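Local coordinates for protein BexL (Amycolatopsis orientalis, PDB 4XRW) that probably folds and aromatises a nascent polyketide chain as a di-domain aromatase/cyclase of the type II polyketide synthase pathway to BE-7585A, at residues L217-M222 / E235-C240; M257-G262 / T281-T286; S174-V179 / S277-V282. All blocks are in the same frame, centred on the assembly; numbering follows the deposited sequence.

Contact 1: residues L217-M222 / E235-C240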
loop_
_atom_site.group_PDB
_atom_site.type_symbol
_atom_site.label_atom_id
_atom_site.label_comp_id
_atom_site.label_asym_id
_atom_site.label_seq_id
_atom_site.Cartn_x
_atom_site.Cartn_y
_atom_site.Cartn_z
ATOM N N LEU A 217 7.976 8.158 8.391
ATOM C CA LEU A 217 8.090 7.360 7.183
ATOM C C LEU A 217 9.285 6.447 7.373
ATOM O O LEU A 217 10.407 6.921 7.498
ATOM C CB LEU A 217 8.251 8.260 5.957
ATOM C CG LEU A 217 8.205 7.592 4.590
ATOM C CD1 LEU A 217 7.033 6.692 4.402
ATOM C CD2 LEU A 217 8.172 8.706 3.502
ATOM N N GLN A 218 9.049 5.140 7.408
ATOM C CA GLN A 218 10.087 4.173 7.756
ATOM C C GLN A 218 10.303 3.148 6.633
ATOM O O GLN A 218 9.307 2.724 5.997
ATOM C CB GLN A 218 9.694 3.430 9.022
ATOM C CG GLN A 218 9.536 4.257 10.263
ATOM C CD GLN A 218 9.089 3.433 11.445
ATOM O OE1 GLN A 218 8.396 2.436 11.291
ATOM N NE2 GLN A 218 9.511 3.832 12.632
ATOM N N VAL A 219 11.569 2.753 6.413
ATOM C CA VAL A 219 11.896 1.609 5.604
ATOM C C VAL A 219 12.431 0.582 6.592
ATOM O O VAL A 219 13.477 0.770 7.203
ATOM C CB VAL A 219 12.905 1.932 4.495
ATOM C CG1 VAL A 219 13.216 0.677 3.710
ATOM C CG2 VAL A 219 12.333 3.017 3.597
ATOM N N LEU A 220 11.646 -0.455 6.804
ATOM C CA LEU A 220 11.962 -1.456 7.836
ATOM C C LEU A 220 12.444 -2.699 7.149
ATOM O O LEU A 220 11.702 -3.348 6.434
ATOM C CB LEU A 220 10.738 -1.721 8.702
ATOM C CG LEU A 220 10.861 -2.836 9.729
ATOM C CD1 LEU A 220 12.039 -2.557 10.666
ATOM C CD2 LEU A 220 9.523 -2.902 10.483
ATOM N N ARG A 221 13.728 -2.994 7.324
ATOM C CA ARG A 221 14.284 -4.239 6.894
ATOM C C ARG A 221 14.600 -5.066 8.108
ATOM O O ARG A 221 15.192 -4.559 9.069
ATOM C CB ARG A 221 15.527 -4.032 6.048
ATOM C CG ARG A 221 15.224 -3.303 4.782
ATOM C CD ARG A 221 16.528 -3.022 4.011
ATOM N NE ARG A 221 17.163 -4.257 3.530
ATOM C CZ ARG A 221 16.938 -4.807 2.326
ATOM N NH1 ARG A 221 16.090 -4.263 1.474
ATOM N NH2 ARG A 221 17.571 -5.907 1.979
ATOM N N MET A 222 14.155 -6.307 8.090
ATOM C CA MET A 222 14.441 -7.156 9.249
ATOM C C MET A 222 14.684 -8.592 8.895
ATOM O O MET A 222 14.217 -9.083 7.887
ATOM C CB MET A 222 13.333 -7.037 10.275
ATOM C CG MET A 222 11.983 -7.334 9.825
ATOM S SD MET A 222 10.843 -6.854 11.163
ATOM C CE MET A 222 10.201 -8.447 11.630
ATOM N N GLU A 235 11.691 -6.406 3.610
ATOM C CA GLU A 235 11.529 -4.966 3.698
ATOM C C GLU A 235 10.061 -4.620 3.598
ATOM O O GLU A 235 9.334 -5.193 2.782
ATOM C CB GLU A 235 12.304 -4.277 2.584
ATOM C CG GLU A 235 12.203 -2.745 2.573
ATOM C CD GLU A 235 12.887 -2.130 1.352
ATOM O OE1 GLU A 235 14.152 -2.075 1.345
ATOM O OE2 GLU A 235 12.154 -1.723 0.398
ATOM N N SER A 236 9.634 -3.677 4.427
ATOM C CA SER A 236 8.366 -2.992 4.266
ATOM C C SER A 236 8.552 -1.489 4.437
ATOM O O SER A 236 9.524 -1.034 5.057
ATOM C CB SER A 236 7.355 -3.504 5.279
ATOM O OG SER A 236 7.853 -3.228 6.586
ATOM N N VAL A 237 7.611 -0.722 3.905
ATOM C CA VAL A 237 7.592 0.718 4.108
ATOM C C VAL A 237 6.382 1.020 4.991
ATOM O O VAL A 237 5.288 0.494 4.738
ATOM C CB VAL A 237 7.521 1.474 2.768
ATOM C CG1 VAL A 237 7.264 2.947 3.007
ATOM C CG2 VAL A 237 8.803 1.242 1.977
ATOM N N ARG A 238 6.596 1.761 6.068
ATOM C CA ARG A 238 5.551 2.067 7.034
ATOM C C ARG A 238 5.330 3.575 7.152
ATOM O O ARG A 238 6.262 4.374 7.077
ATOM C CB ARG A 238 5.910 1.483 8.428
ATOM C CG ARG A 238 6.478 0.100 8.351
ATOM C CD ARG A 238 6.311 -0.687 9.677
ATOM N NE ARG A 238 6.944 0.036 10.776
ATOM C CZ ARG A 238 6.913 -0.346 12.052
ATOM N NH1 ARG A 238 6.260 -1.430 12.399
ATOM N NH2 ARG A 238 7.530 0.369 12.973
ATOM N N VAL A 239 4.078 3.924 7.338
ATOM C CA VAL A 239 3.666 5.263 7.628
ATOM C C VAL A 239 3.043 5.300 9.040
ATOM O O VAL A 239 2.034 4.626 9.312
ATOM C CB VAL A 239 2.641 5.767 6.599
ATOM C CG1 VAL A 239 2.393 7.215 6.828
ATOM C CG2 VAL A 239 3.130 5.524 5.136
ATOM N N CYS A 240 3.627 6.131 9.890
ATOM C CA CYS A 240 3.322 6.155 11.323
ATOM C C CYS A 240 2.591 7.453 11.729
ATOM O O CYS A 240 3.036 8.561 11.429
ATOM C CB CYS A 240 4.639 5.993 12.090
ATOM S SG CYS A 240 5.580 4.549 11.512
HETATM O O HOH W 1 9.709 -5.710 6.998
#
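Gln-218 and Arg-238 face each other across an antiparallel beta hairpin, strands 217-225 and 231-241 of the helix-grip fold, whose segment axes approach to 4.7 Å at 155°. Backbone bonds run both ways at two hydrogen-bonded pairs: Gln-218 N to Arg-238 O is 2.9 Å, and Leu-220 with Ser-236 repeats the pattern. A water bridges Leu-220 O and Ser-236 OG.

The apolar part lies on the face of Leu-217, Val-219, Val-237 and Val-239. Leu-217 CD1 touches Val-237 CG1 (4.0 Å) and Val-239 CG2 (4.1 Å), and Val-219 CG1 packs against the carboxylate end of Glu-235. That carboxylate is shared: Arg-221 NH1 forms a salt bridge to Glu-235 OE1 at 2.9 Å, arriving from above the carboxylate plane, while Glu-235 OE2 is hydrogen-bonded to Thr-251 OG1.

On the other face Arg-238, bent at chi3 (-58°), brings its guanidinium almost coplanar with the Gln-218 amide, the planes 3° apart. Val-192 O takes a further bond from NH2, and Gln-218 NE2 reaches Asp-193 O and Glu-212. Leu-220 CD2 lies over one guanidinium face. At the edge, Gln-218 OE1 accepts from both Arg-238 NE (2.9 Å) and Arg-238 NH2 (2.8 Å).

Contact 2: residues M257-G262 / T281-T286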
loop_
_atom_site.group_PDB
_atom_site.type_symbol
_atom_site.label_atom_id
_atom_site.label_comp_id
_atom_site.label_asym_id
_atom_site.label_seq_id
_atom_site.Cartn_x
_atom_site.Cartn_y
_atom_site.Cartn_z
ATOM N N MET A 257 2.847 -14.467 -2.507
ATOM C CA MET A 257 2.059 -13.244 -2.392
ATOM C C MET A 257 2.412 -12.278 -3.510
ATOM O O MET A 257 3.585 -12.034 -3.804
ATOM C CB MET A 257 2.275 -12.563 -1.013
ATOM C CG MET A 257 1.884 -13.394 0.202
ATOM S SD MET A 257 1.943 -12.475 1.759
ATOM C CE MET A 257 3.679 -12.200 1.837
ATOM N N THR A 258 1.384 -11.736 -4.145
ATOM C CA THR A 258 1.568 -10.644 -5.078
ATOM C C THR A 258 1.412 -9.297 -4.369
ATOM O O THR A 258 1.905 -8.286 -4.859
ATOM C CB THR A 258 0.569 -10.714 -6.228
ATOM O OG1 THR A 258 -0.745 -10.727 -5.689
ATOM C CG2 THR A 258 0.780 -11.959 -7.009
ATOM N N LEU A 259 0.730 -9.289 -3.226
ATOM C CA LEU A 259 0.576 -8.085 -2.424
ATOM C C LEU A 259 0.451 -8.467 -0.971
ATOM O O LEU A 259 -0.173 -9.463 -0.628
ATOM C CB LEU A 259 -0.669 -7.288 -2.859
ATOM C CG LEU A 259 -1.015 -6.093 -1.952
ATOM C CD1 LEU A 259 -1.015 -4.803 -2.716
ATOM C CD2 LEU A 259 -2.318 -6.304 -1.208
ATOM N N HIS A 260 1.025 -7.648 -0.103
ATOM C CA HIS A 260 0.798 -7.771 1.317
ATOM C C HIS A 260 0.878 -6.384 1.937
ATOM O O HIS A 260 1.942 -5.771 1.961
ATOM C CB HIS A 260 1.826 -8.698 1.973
ATOM C CG HIS A 260 1.717 -8.720 3.462
ATOM N ND1 HIS A 260 2.808 -8.867 4.295
ATOM C CD2 HIS A 260 0.645 -8.575 4.268
ATOM C CE1 HIS A 260 2.410 -8.807 5.550
ATOM N NE2 HIS A 260 1.104 -8.639 5.561
ATOM N N THR A 261 -0.247 -5.908 2.424
ATOM C CA THR A 261 -0.335 -4.659 3.126
ATOM C C THR A 261 -0.893 -4.967 4.513
ATOM O O THR A 261 -1.483 -6.038 4.749
ATOM C CB THR A 261 -1.249 -3.651 2.414
ATOM O OG1 THR A 261 -2.563 -4.181 2.347
ATOM C CG2 THR A 261 -0.767 -3.355 1.014
ATOM N N GLY A 262 -0.692 -4.047 5.427
ATOM C CA GLY A 262 -1.202 -4.204 6.777
ATOM C C GLY A 262 -1.376 -2.888 7.484
ATOM O O GLY A 262 -0.966 -1.822 7.007
ATOM N N THR A 281 -3.949 -7.497 4.635
ATOM C CA THR A 281 -4.575 -7.768 3.336
ATOM C C THR A 281 -3.549 -8.456 2.421
ATOM O O THR A 281 -2.381 -7.985 2.234
ATOM C CB THR A 281 -5.117 -6.487 2.669
ATOM O OG1 THR A 281 -6.250 -5.982 3.403
ATOM C CG2 THR A 281 -5.554 -6.774 1.233
ATOM N N VAL A 282 -3.966 -9.587 1.848
ATOM C CA VAL A 282 -3.100 -10.359 0.995
ATOM C C VAL A 282 -3.761 -10.636 -0.351
ATOM O O VAL A 282 -4.953 -10.898 -0.392
ATOM C CB VAL A 282 -2.720 -11.716 1.630
ATOM C CG1 VAL A 282 -1.821 -12.520 0.701
ATOM C CG2 VAL A 282 -1.994 -11.505 2.955
ATOM N N VAL A 283 -2.970 -10.565 -1.413
ATOM C CA VAL A 283 -3.335 -11.135 -2.712
ATOM C C VAL A 283 -2.383 -12.273 -3.017
ATOM O O VAL A 283 -1.159 -12.109 -3.002
ATOM C CB VAL A 283 -3.282 -10.095 -3.852
ATOM C CG1 VAL A 283 -3.683 -10.740 -5.189
ATOM C CG2 VAL A 283 -4.173 -8.914 -3.548
ATOM N N LEU A 284 -2.931 -13.450 -3.316
ATOM C CA LEU A 284 -2.088 -14.604 -3.626
ATOM C C LEU A 284 -1.536 -14.621 -5.042
ATOM O O LEU A 284 -2.110 -14.055 -5.964
ATOM C CB LEU A 284 -2.867 -15.894 -3.385
ATOM C CG LEU A 284 -3.244 -16.187 -1.953
ATOM C CD1 LEU A 284 -4.169 -17.407 -1.902
ATOM C CD2 LEU A 284 -2.003 -16.430 -1.153
ATOM N N ASN A 285 -0.382 -15.264 -5.181
ATOM C CA ASN A 285 0.265 -15.485 -6.457
ATOM C C ASN A 285 0.018 -16.954 -6.757
ATOM O O ASN A 285 0.639 -17.827 -6.153
ATOM C CB ASN A 285 1.762 -15.175 -6.373
ATOM C CG ASN A 285 2.438 -15.156 -7.716
ATOM O OD1 ASN A 285 1.883 -15.607 -8.712
ATOM N ND2 ASN A 285 3.662 -14.628 -7.750
ATOM N N THR A 286 -0.915 -17.240 -7.647
ATOM C CA THR A 286 -1.292 -18.629 -7.885
ATOM C C THR A 286 -0.215 -19.358 -8.685
ATOM O O THR A 286 -0.120 -20.567 -8.611
ATOM C CB THR A 286 -2.646 -18.719 -8.624
ATOM O OG1 THR A 286 -2.558 -17.998 -9.855
ATOM C CG2 THR A 286 -3.751 -18.111 -7.783
HETATM O O HOH W 2 5.146 -12.788 -5.633
#
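Val-283 O is the acceptor on which Thr-258 and Leu-259 converge. Thr-258 N donates to Val-283 O at 2.8 Å, whereas Leu-259 N reaches the same oxygen only weakly, at 3.4 Å. Thr-258 OG1 adds a weak bond to it, since chi1 of 56° sets the hydroxyl between the backbone N and the carbonyl carbon, close against Val-283 CG1. The other branch, Thr-258 CG2, meets Asn-285 CB at 3.4 Å, the two side chains crossing at about a right angle.

Two residues opposite one define a classic beta bulge, and the register shifts by one between the Met-257/Leu-284 and Leu-259/Val-283 pairs. Beyond it, regular antiparallel pairing resumes at 176° between the segment axes in the hairpin of strands 257-268 and 274-284. Thr-281 N donates to Thr-261 O at 2.9 Å with an N-H...O angle of 171°, and Thr-261 OG1 lies alongside Thr-281 CB.

Past the bulge, side chains alternate between the two faces. Leu-259 CB rests on Val-283 CG2 (3.9 Å); before the bulge, Met-257 CG meets Val-282 CG1 at 3.8 Å. The His-260 ring presents its edge to Thr-281 O. Further out, Gln-250 and His-280 hold the two ring nitrogens of His-260, Leu-310 of helix 299-326 touches His-260 and Val-282, and Leu-165 of helix 138-166 touches Thr-258 and Val-283.

Contact 3: residues S174-V179 / S277-V282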
loop_
_atom_site.group_PDB
_atom_site.type_symbol
_atom_site.label_atom_id
_atom_site.label_comp_id
_atom_site.label_asym_id
_atom_site.label_seq_id
_atom_site.Cartn_x
_atom_site.Cartn_y
_atom_site.Cartn_z
ATOM N N SER A 174 -8.508 -10.660 3.673
ATOM C CA SER A 174 -8.071 -9.758 4.702
ATOM C C SER A 174 -8.494 -10.334 6.036
ATOM O O SER A 174 -9.526 -10.994 6.130
ATOM C CB SER A 174 -8.654 -8.388 4.468
ATOM O OG SER A 174 -8.597 -7.597 5.635
ATOM N N PHE A 175 -7.692 -10.113 7.065
ATOM C CA PHE A 175 -8.047 -10.608 8.399
ATOM C C PHE A 175 -7.368 -9.738 9.452
ATOM O O PHE A 175 -6.363 -9.083 9.160
ATOM C CB PHE A 175 -7.646 -12.075 8.561
ATOM C CG PHE A 175 -6.172 -12.318 8.486
ATOM C CD1 PHE A 175 -5.389 -12.269 9.636
ATOM C CD2 PHE A 175 -5.556 -12.591 7.284
ATOM C CE1 PHE A 175 -4.023 -12.495 9.574
ATOM C CE2 PHE A 175 -4.186 -12.809 7.217
ATOM C CZ PHE A 175 -3.422 -12.754 8.364
ATOM N N THR A 176 -7.931 -9.735 10.657
ATOM C CA THR A 176 -7.449 -8.896 11.754
ATOM C C THR A 176 -7.298 -9.708 13.051
ATOM O O THR A 176 -8.123 -10.569 13.339
ATOM C CB THR A 176 -8.399 -7.721 12.001
ATOM O OG1 THR A 176 -8.516 -6.924 10.808
ATOM C CG2 THR A 176 -7.912 -6.853 13.134
ATOM N N ASP A 177 -6.233 -9.450 13.811
ATOM C CA ASP A 177 -6.096 -10.011 15.170
ATOM C C ASP A 177 -6.112 -8.864 16.158
ATOM O O ASP A 177 -5.529 -7.827 15.887
ATOM C CB ASP A 177 -4.819 -10.822 15.310
ATOM C CG ASP A 177 -4.883 -12.135 14.570
ATOM O OD1 ASP A 177 -5.663 -13.027 14.974
ATOM O OD2 ASP A 177 -4.135 -12.292 13.602
ATOM N N THR A 178 -6.794 -9.035 17.293
ATOM C CA THR A 178 -6.982 -7.960 18.239
ATOM C C THR A 178 -6.576 -8.450 19.622
ATOM O O THR A 178 -6.774 -9.620 19.937
ATOM C CB THR A 178 -8.454 -7.485 18.273
ATOM O OG1 THR A 178 -8.761 -6.786 17.060
ATOM C CG2 THR A 178 -8.709 -6.560 19.438
ATOM N N VAL A 179 -5.997 -7.555 20.413
ATOM C CA VAL A 179 -5.805 -7.817 21.837
ATOM C C VAL A 179 -6.127 -6.576 22.624
ATOM O O VAL A 179 -5.871 -5.453 22.189
ATOM C CB VAL A 179 -4.377 -8.314 22.151
ATOM C CG1 VAL A 179 -3.996 -9.457 21.238
ATOM C CG2 VAL A 179 -3.364 -7.228 22.050
ATOM N N SER A 277 -4.913 -3.689 17.353
ATOM C CA SER A 277 -5.183 -4.635 16.312
ATOM C C SER A 277 -4.123 -4.618 15.224
ATOM O O SER A 277 -3.481 -3.614 15.014
ATOM C CB SER A 277 -6.556 -4.332 15.694
ATOM O OG SER A 277 -6.589 -3.001 15.206
ATOM N N SER A 278 -3.977 -5.756 14.573
ATOM C CA SER A 278 -3.095 -5.966 13.433
ATOM C C SER A 278 -3.928 -6.529 12.298
ATOM O O SER A 278 -4.426 -7.658 12.401
ATOM C CB SER A 278 -1.983 -6.932 13.788
ATOM O OG SER A 278 -1.147 -7.227 12.699
ATOM N N GLU A 279 -4.075 -5.743 11.229
ATOM C CA GLU A 279 -4.820 -6.150 10.042
ATOM C C GLU A 279 -3.868 -6.526 8.928
ATOM O O GLU A 279 -2.800 -5.936 8.809
ATOM C CB GLU A 279 -5.742 -5.018 9.592
ATOM C CG GLU A 279 -6.611 -5.367 8.376
ATOM C CD GLU A 279 -5.941 -5.128 7.006
ATOM O OE1 GLU A 279 -4.762 -4.673 6.909
ATOM O OE2 GLU A 279 -6.621 -5.413 5.998
ATOM N N HIS A 280 -4.248 -7.495 8.131
ATOM C CA HIS A 280 -3.500 -7.859 6.964
ATOM C C HIS A 280 -4.401 -8.001 5.760
ATOM O O HIS A 280 -5.433 -8.553 5.866
ATOM C CB HIS A 280 -2.780 -9.170 7.127
ATOM C CG HIS A 280 -1.823 -9.211 8.271
ATOM N ND1 HIS A 280 -0.472 -9.054 8.115
ATOM C CD2 HIS A 280 -2.018 -9.479 9.571
ATOM C CE1 HIS A 280 0.111 -9.161 9.285
ATOM N NE2 HIS A 280 -0.804 -9.423 10.181
ATOM N N THR A 281 -3.949 -7.497 4.635
ATOM C CA THR A 281 -4.575 -7.768 3.336
ATOM C C THR A 281 -3.549 -8.456 2.421
ATOM O O THR A 281 -2.381 -7.985 2.234
ATOM C CB THR A 281 -5.117 -6.487 2.669
ATOM O OG1 THR A 281 -6.250 -5.982 3.403
ATOM C CG2 THR A 281 -5.554 -6.774 1.233
ATOM N N VAL A 282 -3.966 -9.587 1.848
ATOM C CA VAL A 282 -3.100 -10.359 0.995
ATOM C C VAL A 282 -3.761 -10.636 -0.351
ATOM O O VAL A 282 -4.953 -10.898 -0.392
ATOM C CB VAL A 282 -2.720 -11.716 1.630
ATOM C CG1 VAL A 282 -1.821 -12.520 0.701
ATOM C CG2 VAL A 282 -1.994 -11.505 2.955
HETATM O O HOH W 3 -2.977 -10.138 12.404
#
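Ser-277 CB meets Thr-178 OG1 at 3.6 Å, opening an antiparallel pairing whose segment axes stand at 170°. Ser-278 then forms the first hydrogen-bonded pair with Asp-177, its N donating to Asp-177 O at 2.9 Å. A water donates to both Ser-278 O and Asp-177 OD2, tying the side chain to the backbone; Ser-311 is a further partner of that carboxylate.

Glu-279 lies on the more exposed face. Its chain bends at chi2 (-86°) and runs along the strand, with CG 3.5 Å from Thr-176 OG1. Glu-279 OE2 accepts two hydroxyls: Ser-174 OG comes to it at 3.0 Å on the anti side, somewhat out of the carboxylate plane, while Thr-281 OG1 donates to the oxygen's syn lone pair at 2.7 Å.

His-280 exchanges two backbone bonds with Phe-175. Its CB lies over the Phe-175 ring face, 4.1 Å from the centroid, a CH-pi contact. The two rings are near parallel (23°) but slid apart, with little overlap. Ser-314 and His-260 engage the imidazole nitrogens.

Strand 172-181 is outermost in the helix-grip sheet, whose first and last strands pair here; 274-284 separates it from 257-268, and long helix 299-326 packs on the Phe-175 and His-280 face through Leu-310, Ser-311 and Ser-314.

In the fold
All three contacts pair neighbouring antiparallel strands of one seven-stranded sheet. Contacts 1 and 2 are buried hairpins with centres about 17 Å apart and do not touch; contact 3 is partly buried, joining the sheet's first and last strands in sequence. Contacts 2 and 3 both use strand 274-284, share Thr-281 and Val-282, and meet where His-260 NE2 lies 3.0 Å from His-280 ND1, a probable hydrogen bond. Their chemistry differs: contact 1 buries an amide-guanidinium pair and carries a salt bridge at its more exposed end, contact 2 combines a bulge with apolar contacts and a buried histidine, and contact 3 sets hydroxyls and a carboxylate on its more exposed face against aromatic packing beneath helix 299-326.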